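Local coordinates for iron binding protein FbpA (Mannheimia haemolytica, PDB 1Q35) that binds ferric iron in the periplasm and probably passes it on for uptake into the cell, at residues Val54-Asp59 against Ser232-Ala237; Lys132-Ser137 against Gly188-Ser193. One frame throughout, in Å; residues are numbered along the deposited sequence.

Contact 1 of 2, residues Val54-Asp59 against Ser232-Ala237; sequences VLLTVD and SGVVIA
V54-T57 runs antiparallel to the strand carrying G233-I236, their local axes 4.6 Å apart, with L55-V235 and T57-G233 as hydrogen-bonded pairs and V54-I236 and L56-V234 as non-hydrogen-bonded pairs. The L55 N bond to V235 O (3.0 Å) is nearly straight, at 173°. Around T57 and G233 the two reciprocal N-H groups instead approach from about 50° out of the carbonyl planes, and a water donates to both T57 O and G233 O, each 2.8 Å away. T57 sets its hydroxyl between its own backbone N and carbonyl carbon (chi1 53°), and OG1 comes to rest 3.2 Å from G233 O. On the face shared by V54, L56 and V234, V54 CG1 presses on V234 CG2 at 3.3 Å, tighter than ordinary van der Waals contact, while L56 lies alongside V234 with CD2 3.8 Å from that same methyl. On the other face L55 CD1 and V235 CG2 meet in the conformer described, one of two modelled for V235. Helix 243-254 touches V54 and V234; helix 60-68, with D59 at its N-cap, touches L55, T57 and V235. V58 lies beside Y142, a ferric iron ligand in the loaded protein; no iron is bound here. The contact thus combines apolar packing on both faces with one water built into the T57-G233 end, where two carbonyl oxygens each accept a peptide N-H and a water hydrogen.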
loop_
_atom_site.group_PDB
_atom_site.type_symbol
_atom_site.label_atom_id
_atom_site.label_comp_id
_atom_site.label_asym_id
_atom_site.label_seq_id
_atom_site.Cartn_x
_atom_site.Cartn_y
_atom_site.Cartn_z
ATOM N N VAL A 54 8.342 2.857 -16.887
ATOM C CA VAL A 54 7.720 2.034 -15.854
ATOM C C VAL A 54 7.398 2.922 -14.659
ATOM O O VAL A 54 8.250 3.675 -14.206
ATOM C CB VAL A 54 8.699 0.896 -15.444
ATOM C CG1 VAL A 54 8.165 0.074 -14.272
ATOM C CG2 VAL A 54 9.002 0.007 -16.649
ATOM N N LEU A 55 6.159 2.864 -14.179
ATOM C CA LEU A 55 5.756 3.572 -12.967
ATOM C C LEU A 55 5.435 2.523 -11.900
ATOM O O LEU A 55 4.541 1.697 -12.087
ATOM C CB LEU A 55 4.556 4.486 -13.241
ATOM C CG LEU A 55 4.558 5.184 -14.612
ATOM C CD1 LEU A 55 3.263 5.940 -14.857
ATOM C CD2 LEU A 55 5.754 6.115 -14.752
ATOM N N LEU A 56 6.202 2.532 -10.807
ATOM C CA LEU A 56 6.038 1.581 -9.704
ATOM C C LEU A 56 5.223 2.226 -8.596
ATOM O O LEU A 56 5.659 3.192 -7.980
ATOM C CB LEU A 56 7.398 1.139 -9.156
ATOM C CG LEU A 56 8.245 0.291 -10.109
ATOM C CD1 LEU A 56 9.639 0.110 -9.558
ATOM C CD2 LEU A 56 7.605 -1.060 -10.353
ATOM N N THR A 57 4.032 1.682 -8.369
ATOM C CA THR A 57 3.034 2.273 -7.484
ATOM C C THR A 57 2.894 1.513 -6.166
ATOM O O THR A 57 3.345 0.370 -6.037
ATOM C CB THR A 57 1.682 2.272 -8.208
ATOM O OG1 THR A 57 1.395 0.943 -8.664
ATOM C CG2 THR A 57 1.742 3.116 -9.476
ATOM N N VAL A 58 2.241 2.160 -5.203
ATOM C CA VAL A 58 1.983 1.567 -3.889
ATOM C C VAL A 58 0.505 1.598 -3.520
ATOM O O VAL A 58 0.149 1.329 -2.372
ATOM C CB VAL A 58 2.793 2.281 -2.769
ATOM C CG1 VAL A 58 4.279 2.092 -2.991
ATOM C CG2 VAL A 58 2.447 3.757 -2.686
ATOM N N ASP A 59 -0.359 1.923 -4.477
ATOM C CA ASP A 59 -1.772 2.137 -4.186
ATOM C C ASP A 59 -2.598 1.926 -5.458
ATOM O O ASP A 59 -2.263 2.465 -6.514
ATOM C CB ASP A 59 -1.935 3.553 -3.623
ATOM C CG ASP A 59 -3.371 4.010 -3.555
ATOM O OD1 ASP A 59 -4.248 3.224 -3.112
ATOM O OD2 ASP A 59 -3.699 5.159 -3.924
ATOM N N SER A 232 1.024 -3.152 -4.219
ATOM C CA SER A 232 2.074 -2.494 -4.982
ATOM C C SER A 232 1.902 -2.995 -6.405
ATOM O O SER A 232 1.440 -4.106 -6.632
ATOM C CB SER A 232 3.482 -2.778 -4.446
ATOM O OG SER A 232 4.034 -3.979 -4.956
ATOM N N GLY A 233 2.237 -2.162 -7.371
ATOM C CA GLY A 233 1.987 -2.526 -8.744
ATOM C C GLY A 233 2.825 -1.764 -9.728
ATOM O O GLY A 233 3.812 -1.109 -9.377
ATOM N N VAL A 234 2.423 -1.854 -10.986
ATOM C CA VAL A 234 3.204 -1.277 -12.056
ATOM C C VAL A 234 2.340 -1.031 -13.278
ATOM O O VAL A 234 1.398 -1.782 -13.557
ATOM C CB VAL A 234 4.418 -2.171 -12.394
ATOM C CG1 VAL A 234 3.988 -3.532 -12.940
ATOM C CG2 VAL A 234 5.357 -1.468 -13.339
ATOM N N VAL A 235 2.660 0.061 -13.964
ATOM C CA VAL A 235 2.102 0.390 -15.264
ATOM C C VAL A 235 3.264 0.697 -16.211
ATOM O O VAL A 235 4.304 1.215 -15.789
ATOM C CB VAL A 235 1.120 1.581 -15.213
ATOM C CG1 VAL A 235 0.045 1.350 -14.168
ATOM C CG2 VAL A 235 1.845 2.885 -14.960
ATOM N N ILE A 236 3.096 0.366 -17.487
ATOM C CA ILE A 236 4.016 0.809 -18.529
ATOM C C ILE A 236 3.400 2.048 -19.175
ATOM O O ILE A 236 2.245 2.034 -19.595
ATOM C CB ILE A 236 4.322 -0.325 -19.536
ATOM C CG1 ILE A 236 5.165 -1.395 -18.831
ATOM C CG2 ILE A 236 5.048 0.227 -20.767
ATOM C CD1 ILE A 236 5.618 -2.549 -19.697
ATOM N N ALA A 237 4.163 3.135 -19.193
ATOM C CA ALA A 237 3.688 4.412 -19.697
ATOM C C ALA A 237 3.325 4.336 -21.179
ATOM O O ALA A 237 3.951 3.600 -21.955
ATOM C CB ALA A 237 4.735 5.485 -19.468
HETATM O O HOH W 1 5.527 -1.013 -7.172
#

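Contact 2 of 2, residues Lys132-Ser137 against Gly188-Ser193; sequences KVCVRS and GICDYS
V133-C134 and Y192-S193 come together as neighbouring parallel strands of a beta-alpha-beta crossover, in which helices 141-168 and 178-187 make the connection; the V133-Y192 and C134-S193 pairs define the alignment. Three backbone hydrogen bonds hold this short pairing. K132 O, just before the strand, is gripped twice, by D191 N at 2.9 Å, tilted 27° from the carbonyl plane, and by Y192 N at 3.0 Å. Two residues further along, C134 N donates to Y192 O over 2.8 Å, while V133 CA adds a CA-H...O contact to the same oxygen. The covalent link is the C134-C190 disulfide, whose two cysteines are each modelled in two conformers; in the one described, the bridge has a chi3 of -88°, and helix 178-187 packs against it through Q181 and A184. Nonpolar contacts are looser. K132 CB rests 4.0 Å from Y192 CD1, and V133 CG2 lies 4.3 Å from Y192 CB. K132 and D191 carry opposite charges, but their charged atoms do not meet: the K132 chain crosses D191 with CE 3.8 Å from OD2, a bend at chi4 (54°) leaves NZ 4.9 Å from that oxygen, and the salt bridge of D191 is made by OD1 with R111. The Y192 ring stands edge-to-face with Y129 and presents its own edge to K132 O, which lies in the ring plane 3.7 Å from CD1.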
loop_
_atom_site.group_PDB
_atom_site.type_symbol
_atom_site.label_atom_id
_atom_site.label_comp_id
_atom_site.label_asym_id
_atom_site.label_seq_id
_atom_site.Cartn_x
_atom_site.Cartn_y
_atom_site.Cartn_z
ATOM N N LYS A 132 -6.516 7.630 22.447
ATOM C CA LYS A 132 -5.711 6.407 22.370
ATOM C C LYS A 132 -5.260 6.016 20.960
ATOM O O LYS A 132 -4.537 5.042 20.821
ATOM C CB LYS A 132 -6.474 5.230 22.998
ATOM C CG LYS A 132 -6.628 5.314 24.518
ATOM C CD LYS A 132 -7.332 4.080 25.077
ATOM C CE LYS A 132 -7.217 3.977 26.600
ATOM N NZ LYS A 132 -7.684 5.200 27.315
ATOM N N VAL A 133 -5.646 6.769 19.933
ATOM C CA VAL A 133 -5.410 6.345 18.550
ATOM C C VAL A 133 -4.407 7.258 17.838
ATOM O O VAL A 133 -4.465 8.472 17.974
ATOM C CB VAL A 133 -6.731 6.293 17.762
ATOM C CG1 VAL A 133 -6.509 5.702 16.366
ATOM C CG2 VAL A 133 -7.783 5.493 18.540
ATOM N N CYS A 134 -3.484 6.658 17.089
ATOM C CA CYS A 134 -2.540 7.394 16.244
ATOM C C CYS A 134 -2.722 6.972 14.786
ATOM O O CYS A 134 -2.768 5.782 14.480
ATOM C CB CYS A 134 -1.086 6.999 16.565
ATOM S SG CYS A 134 -0.161 7.774 17.906
ATOM N N VAL A 135 -2.816 7.945 13.892
ATOM C CA VAL A 135 -2.826 7.680 12.461
ATOM C C VAL A 135 -2.064 8.798 11.758
ATOM O O VAL A 135 -2.124 9.964 12.169
ATOM C CB VAL A 135 -4.242 7.493 11.903
ATOM C CG1 VAL A 135 -4.996 8.782 11.913
ATOM C CG2 VAL A 135 -4.196 6.890 10.498
ATOM N N ARG A 136 -1.334 8.443 10.708
ATOM C CA ARG A 136 -0.703 9.446 9.857
ATOM C C ARG A 136 -1.772 10.281 9.151
ATOM O O ARG A 136 -2.964 9.997 9.252
ATOM C CB ARG A 136 0.214 8.788 8.831
ATOM C CG ARG A 136 -0.531 8.125 7.684
ATOM C CD ARG A 136 0.327 7.250 6.826
ATOM N NE ARG A 136 1.371 7.999 6.135
ATOM C CZ ARG A 136 2.345 7.433 5.452
ATOM N NH1 ARG A 136 2.432 6.109 5.393
ATOM N NH2 ARG A 136 3.245 8.192 4.842
ATOM N N SER A 137 -1.338 11.319 8.450
ATOM C CA SER A 137 -2.252 12.199 7.728
ATOM C C SER A 137 -3.422 11.447 7.100
ATOM O O SER A 137 -3.233 10.461 6.391
ATOM C CB SER A 137 -1.508 12.947 6.628
ATOM O OG SER A 137 -2.413 13.723 5.857
ATOM N N GLY A 188 4.376 5.143 24.485
ATOM C CA GLY A 188 3.224 5.295 25.354
ATOM C C GLY A 188 2.254 6.392 24.952
ATOM O O GLY A 188 1.276 6.620 25.648
ATOM N N ILE A 189 2.512 7.055 23.830
ATOM C CA ILE A 189 1.675 8.160 23.355
ATOM C C ILE A 189 0.309 7.672 22.888
ATOM O O ILE A 189 -0.700 8.347 23.059
ATOM C CB ILE A 189 2.390 8.908 22.202
ATOM C CG1 ILE A 189 3.658 9.609 22.710
ATOM C CG2 ILE A 189 1.447 9.895 21.519
ATOM C CD1 ILE A 189 3.418 10.677 23.764
ATOM N N CYS A 190 0.281 6.503 22.276
ATOM C CA CYS A 190 -0.994 5.932 21.868
ATOM C C CYS A 190 -0.977 4.425 22.011
ATOM O O CYS A 190 0.066 3.811 22.244
ATOM C CB CYS A 190 -1.352 6.342 20.442
ATOM S SG CYS A 190 0.050 6.339 19.331
ATOM N N ASP A 191 -2.162 3.853 21.878
ATOM C CA ASP A 191 -2.401 2.442 22.124
ATOM C C ASP A 191 -2.862 1.671 20.893
ATOM O O ASP A 191 -2.809 0.448 20.897
ATOM C CB ASP A 191 -3.472 2.292 23.205
ATOM C CG ASP A 191 -3.023 2.789 24.565
ATOM O OD1 ASP A 191 -1.844 3.163 24.726
ATOM O OD2 ASP A 191 -3.811 2.818 25.531
ATOM N N TYR A 192 -3.365 2.390 19.887
ATOM C CA TYR A 192 -3.861 1.822 18.632
ATOM C C TYR A 192 -3.321 2.668 17.499
ATOM O O TYR A 192 -3.326 3.893 17.594
ATOM C CB TYR A 192 -5.393 1.882 18.556
ATOM C CG TYR A 192 -6.115 1.189 19.694
ATOM C CD1 TYR A 192 -6.254 1.808 20.934
ATOM C CD2 TYR A 192 -6.676 -0.076 19.529
ATOM C CE1 TYR A 192 -6.906 1.179 21.985
ATOM C CE2 TYR A 192 -7.333 -0.711 20.578
ATOM C CZ TYR A 192 -7.436 -0.078 21.804
ATOM O OH TYR A 192 -8.074 -0.712 22.843
ATOM N N SER A 193 -2.850 2.032 16.436
ATOM C CA SER A 193 -2.536 2.767 15.219
ATOM C C SER A 193 -3.000 1.998 13.993
ATOM O O SER A 193 -3.312 0.810 14.066
ATOM C CB SER A 193 -1.036 3.070 15.114
ATOM O OG SER A 193 -0.304 1.926 14.698
#

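Overall arrangement
After strands 3-8 and 29-34 the chain forms strand 54-57, and contact 1 closes the longer loop only when segment 232-237 on strand 228-236 returns, with 172 residues between the two segments. Contact 2 lies wholly within that excursion: 132-137 and 188-193 enclose 50 residues, mostly helix, among them Y142, and the other iron ligands Y198 and Y199 follow soon after. The contacts sit on opposite sides of the chain's centre, about 30 Å apart between centres, yet both belong to one continuous sheet. Strand 96-108 bridges them, pairing with 192-196 and with 228-236. Contact 1 thereby joins strand 54-57 to this long strand, and contact 2 does so for strand 133-134.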